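Local atomic coordinates of Hit-like protein involved in cell-cycle regulation (Bartonella henselae, PDB entry 3LB5), a protein that probably binds nucleotides as a dimeric member of the histidine triad (HIT/HINT) family and may take part in cell-cycle regulation. Residues V45-A53 / P86-I94. Residues are numbered along the deposited sequence; the frame is centred on the assembly and turned at random.
Sequences VYEDDDVIA and PVIKAVQKI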
loop_
_atom_site.group_PDB
_atom_site.type_symbol
_atom_site.label_atom_id
_atom_site.label_comp_id
_atom_site.label_asym_id
_atom_site.label_seq_id
_atom_site.Cartn_x
_atom_site.Cartn_y
_atom_site.Cartn_z
ATOM N N VAL B 45 2.141 11.292 -15.158
ATOM C CA VAL B 45 1.035 10.651 -15.857
ATOM C C VAL B 45 -0.329 11.222 -15.437
ATOM O O VAL B 45 -1.279 11.176 -16.204
ATOM C CB VAL B 45 1.063 9.101 -15.722
ATOM C CG1 VAL B 45 2.339 8.532 -16.337
ATOM C CG2 VAL B 45 0.957 8.645 -14.280
ATOM N N TYR B 46 -0.415 11.765 -14.233
ATOM C CA TYR B 46 -1.681 12.260 -13.694
ATOM C C TYR B 46 -1.366 13.239 -12.570
ATOM O O TYR B 46 -0.344 13.113 -11.887
ATOM C CB TYR B 46 -2.566 11.089 -13.184
ATOM C CG TYR B 46 -3.801 11.502 -12.385
ATOM C CD1 TYR B 46 -4.946 11.959 -13.026
ATOM C CD2 TYR B 46 -3.816 11.421 -10.990
ATOM C CE1 TYR B 46 -6.079 12.348 -12.305
ATOM C CE2 TYR B 46 -4.947 11.818 -10.251
ATOM C CZ TYR B 46 -6.073 12.279 -10.923
ATOM O OH TYR B 46 -7.204 12.667 -10.223
ATOM N N GLU B 47 -2.255 14.214 -12.397
ATOM C CA GLU B 47 -2.102 15.239 -11.389
ATOM C C GLU B 47 -3.475 15.867 -11.098
ATOM O O GLU B 47 -4.263 16.072 -12.003
ATOM C CB GLU B 47 -1.117 16.294 -11.912
ATOM C CG GLU B 47 -0.739 17.380 -10.929
ATOM C CD GLU B 47 0.334 18.332 -11.451
ATOM O OE1 GLU B 47 0.564 19.341 -10.762
ATOM O OE2 GLU B 47 0.958 18.068 -12.517
ATOM N N ASP B 48 -3.761 16.109 -9.827
ATOM C CA ASP B 48 -4.879 16.955 -9.439
ATOM C C ASP B 48 -4.387 17.927 -8.360
ATOM O O ASP B 48 -3.186 18.081 -8.191
ATOM C CB ASP B 48 -6.102 16.117 -9.024
ATOM C CG ASP B 48 -5.854 15.222 -7.815
ATOM O OD1 ASP B 48 -4.977 15.516 -6.958
ATOM O OD2 ASP B 48 -6.597 14.208 -7.697
ATOM N N ASP B 49 -5.300 18.586 -7.641
ATOM C CA ASP B 49 -4.884 19.559 -6.626
ATOM C C ASP B 49 -4.044 18.949 -5.493
ATOM O O ASP B 49 -3.270 19.663 -4.822
ATOM C CB ASP B 49 -6.109 20.254 -6.046
ATOM C CG ASP B 49 -6.590 21.425 -6.915
ATOM O OD1 ASP B 49 -5.753 22.099 -7.579
ATOM O OD2 ASP B 49 -7.811 21.686 -6.903
ATOM N N ASP B 50 -4.163 17.631 -5.313
ATOM C CA ASP B 50 -3.625 16.982 -4.126
ATOM C C ASP B 50 -2.502 15.978 -4.398
ATOM O O ASP B 50 -1.777 15.611 -3.483
ATOM C CB ASP B 50 -4.749 16.302 -3.353
ATOM C CG ASP B 50 -5.772 17.299 -2.821
ATOM O OD1 ASP B 50 -5.363 18.314 -2.266
ATOM O OD2 ASP B 50 -6.989 17.091 -2.981
ATOM N N VAL B 51 -2.371 15.505 -5.629
ATOM C CA VAL B 51 -1.390 14.435 -5.866
ATOM C C VAL B 51 -0.715 14.548 -7.205
ATOM O O VAL B 51 -1.229 15.187 -8.126
ATOM C CB VAL B 51 -2.028 13.002 -5.802
ATOM C CG1 VAL B 51 -2.906 12.811 -4.573
ATOM C CG2 VAL B 51 -2.820 12.701 -7.052
ATOM N N ILE B 52 0.416 13.864 -7.323
ATOM C CA ILE B 52 1.102 13.733 -8.574
ATOM C C ILE B 52 1.430 12.276 -8.731
ATOM O O ILE B 52 1.882 11.650 -7.786
ATOM C CB ILE B 52 2.419 14.525 -8.612
ATOM C CG1 ILE B 52 2.195 16.005 -8.282
ATOM C CG2 ILE B 52 3.034 14.417 -10.000
ATOM C CD1 ILE B 52 3.513 16.752 -8.027
ATOM N N ALA B 53 1.181 11.750 -9.927
ATOM C CA ALA B 53 1.595 10.397 -10.284
ATOM C C ALA B 53 2.597 10.498 -11.402
ATOM O O ALA B 53 2.374 11.215 -12.381
ATOM C CB ALA B 53 0.380 9.529 -10.705
ATOM N N PRO B 86 -7.439 11.594 -1.044
ATOM C CA PRO B 86 -7.081 11.770 -2.452
ATOM C C PRO B 86 -5.904 10.910 -2.893
ATOM O O PRO B 86 -5.826 10.559 -4.065
ATOM C CB PRO B 86 -6.746 13.267 -2.559
ATOM C CG PRO B 86 -6.452 13.692 -1.195
ATOM C CD PRO B 86 -7.402 12.885 -0.330
ATOM N N VAL B 87 -4.997 10.570 -1.980
ATOM C CA VAL B 87 -3.868 9.681 -2.341
ATOM C C VAL B 87 -4.374 8.294 -2.739
ATOM O O VAL B 87 -4.040 7.796 -3.806
ATOM C CB VAL B 87 -2.782 9.606 -1.239
ATOM C CG1 VAL B 87 -1.760 8.451 -1.499
ATOM C CG2 VAL B 87 -2.019 10.981 -1.161
ATOM N N ILE B 88 -5.205 7.694 -1.893
ATOM C CA ILE B 88 -5.648 6.329 -2.148
ATOM C C ILE B 88 -6.571 6.267 -3.370
ATOM O O ILE B 88 -6.526 5.296 -4.130
ATOM C CB ILE B 88 -6.292 5.672 -0.890
ATOM C CG1 ILE B 88 -6.270 4.141 -1.034
ATOM C CG2 ILE B 88 -7.730 6.162 -0.650
ATOM C CD1 ILE B 88 -4.883 3.549 -1.179
ATOM N N LYS B 89 -7.397 7.293 -3.567
ATOM C CA LYS B 89 -8.213 7.388 -4.778
ATOM C C LYS B 89 -7.346 7.342 -6.038
ATOM O O LYS B 89 -7.663 6.637 -7.009
ATOM C CB LYS B 89 -9.085 8.644 -4.745
ATOM C CG LYS B 89 -9.660 9.067 -6.098
ATOM C CD LYS B 89 -10.883 9.984 -5.953
ATOM C CE LYS B 89 -10.481 11.370 -5.464
ATOM N NZ LYS B 89 -11.669 12.296 -5.462
ATOM N N ALA B 90 -6.254 8.106 -6.019
ATOM C CA ALA B 90 -5.348 8.179 -7.154
ATOM C C ALA B 90 -4.556 6.865 -7.291
ATOM O O ALA B 90 -4.298 6.398 -8.399
ATOM C CB ALA B 90 -4.417 9.384 -6.979
ATOM N N VAL B 91 -4.177 6.259 -6.166
ATOM C CA VAL B 91 -3.555 4.915 -6.201
ATOM C C VAL B 91 -4.491 3.890 -6.908
ATOM O O VAL B 91 -4.024 3.061 -7.689
ATOM C CB VAL B 91 -3.213 4.417 -4.783
ATOM C CG1 VAL B 91 -2.772 2.936 -4.764
ATOM C CG2 VAL B 91 -2.126 5.297 -4.145
ATOM N N GLN B 92 -5.786 3.936 -6.614
ATOM C CA GLN B 92 -6.729 3.032 -7.276
ATOM C C GLN B 92 -6.843 3.364 -8.761
ATOM O O GLN B 92 -6.815 2.476 -9.615
ATOM C CB GLN B 92 -8.104 3.067 -6.617
ATOM C CG GLN B 92 -9.140 2.283 -7.408
ATOM C CD GLN B 92 -10.536 2.453 -6.880
ATOM O OE1 GLN B 92 -11.042 3.580 -6.734
ATOM N NE2 GLN B 92 -11.187 1.328 -6.598
ATOM N N LYS B 93 -6.959 4.653 -9.065
ATOM C CA LYS B 93 -7.082 5.105 -10.453
ATOM C C LYS B 93 -5.853 4.690 -11.264
ATOM O O LYS B 93 -5.986 4.224 -12.388
ATOM C CB LYS B 93 -7.277 6.620 -10.498
ATOM C CG LYS B 93 -7.742 7.179 -11.842
ATOM C CD LYS B 93 -7.761 8.723 -11.765
ATOM C CE LYS B 93 -8.292 9.355 -13.043
ATOM N NZ LYS B 93 -9.705 8.990 -13.366
ATOM N N ILE B 94 -4.666 4.864 -10.684
ATOM C CA ILE B 94 -3.408 4.479 -11.345
ATOM C C ILE B 94 -3.238 2.964 -11.466
ATOM O O ILE B 94 -2.728 2.496 -12.476
ATOM C CB ILE B 94 -2.153 5.136 -10.663
ATOM C CG1 ILE B 94 -2.145 6.652 -10.885
ATOM C CG2 ILE B 94 -0.824 4.520 -11.123
ATOM C CD1 ILE B 94 -2.202 7.141 -12.313
HETATM O O HOH W 1 -7.124 11.826 -6.053
#
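Strand 51-53 and helix 86-94 run the same way, their axes 23° apart and 9.1 Å at closest approach, so the hairpin lies along the helix. Val51 packs on the turn from Pro86 to Ala90: CG2 meets Ala90 CB at 3.7 Å, while CG1 rests against the backbone of Pro86 and on Val87 CG2. One turn on, Ala53 CB packs on Ile94 CG1 at 3.8 Å, and Ile94 CD1 reaches Val45 CG2 and Tyr46 CB. Tyr46, its CG opposite the backbone N (chi1 170°), slants its ring back toward the N-terminal end of segment 86-94; Lys93 crosses it at about a right angle, laying CD over one face, 4.2 Å from the centroid, in a CH-pi contact, and Ala90 CB approaches obliquely. At the turn, Asp50 CB meets Pro86 CB at 3.7 Å. Asp48 OD1 accepts from Asp50 N (an Asx turn) and Val51 N (an Asx motif), from opposite faces of the carboxylate, and a water donates to Asp48 OD2 and Pro86 O. Val45 and Tyr46 form a classic bulge opposite Ala53. Strands 65-69 and 126-131 continue the sheet, Leu161 touches Tyr46, Lys93 and Ile94, and Gln92 hydrogen-bonds to Leu76, Ala79 and Thr81 of the second subunit.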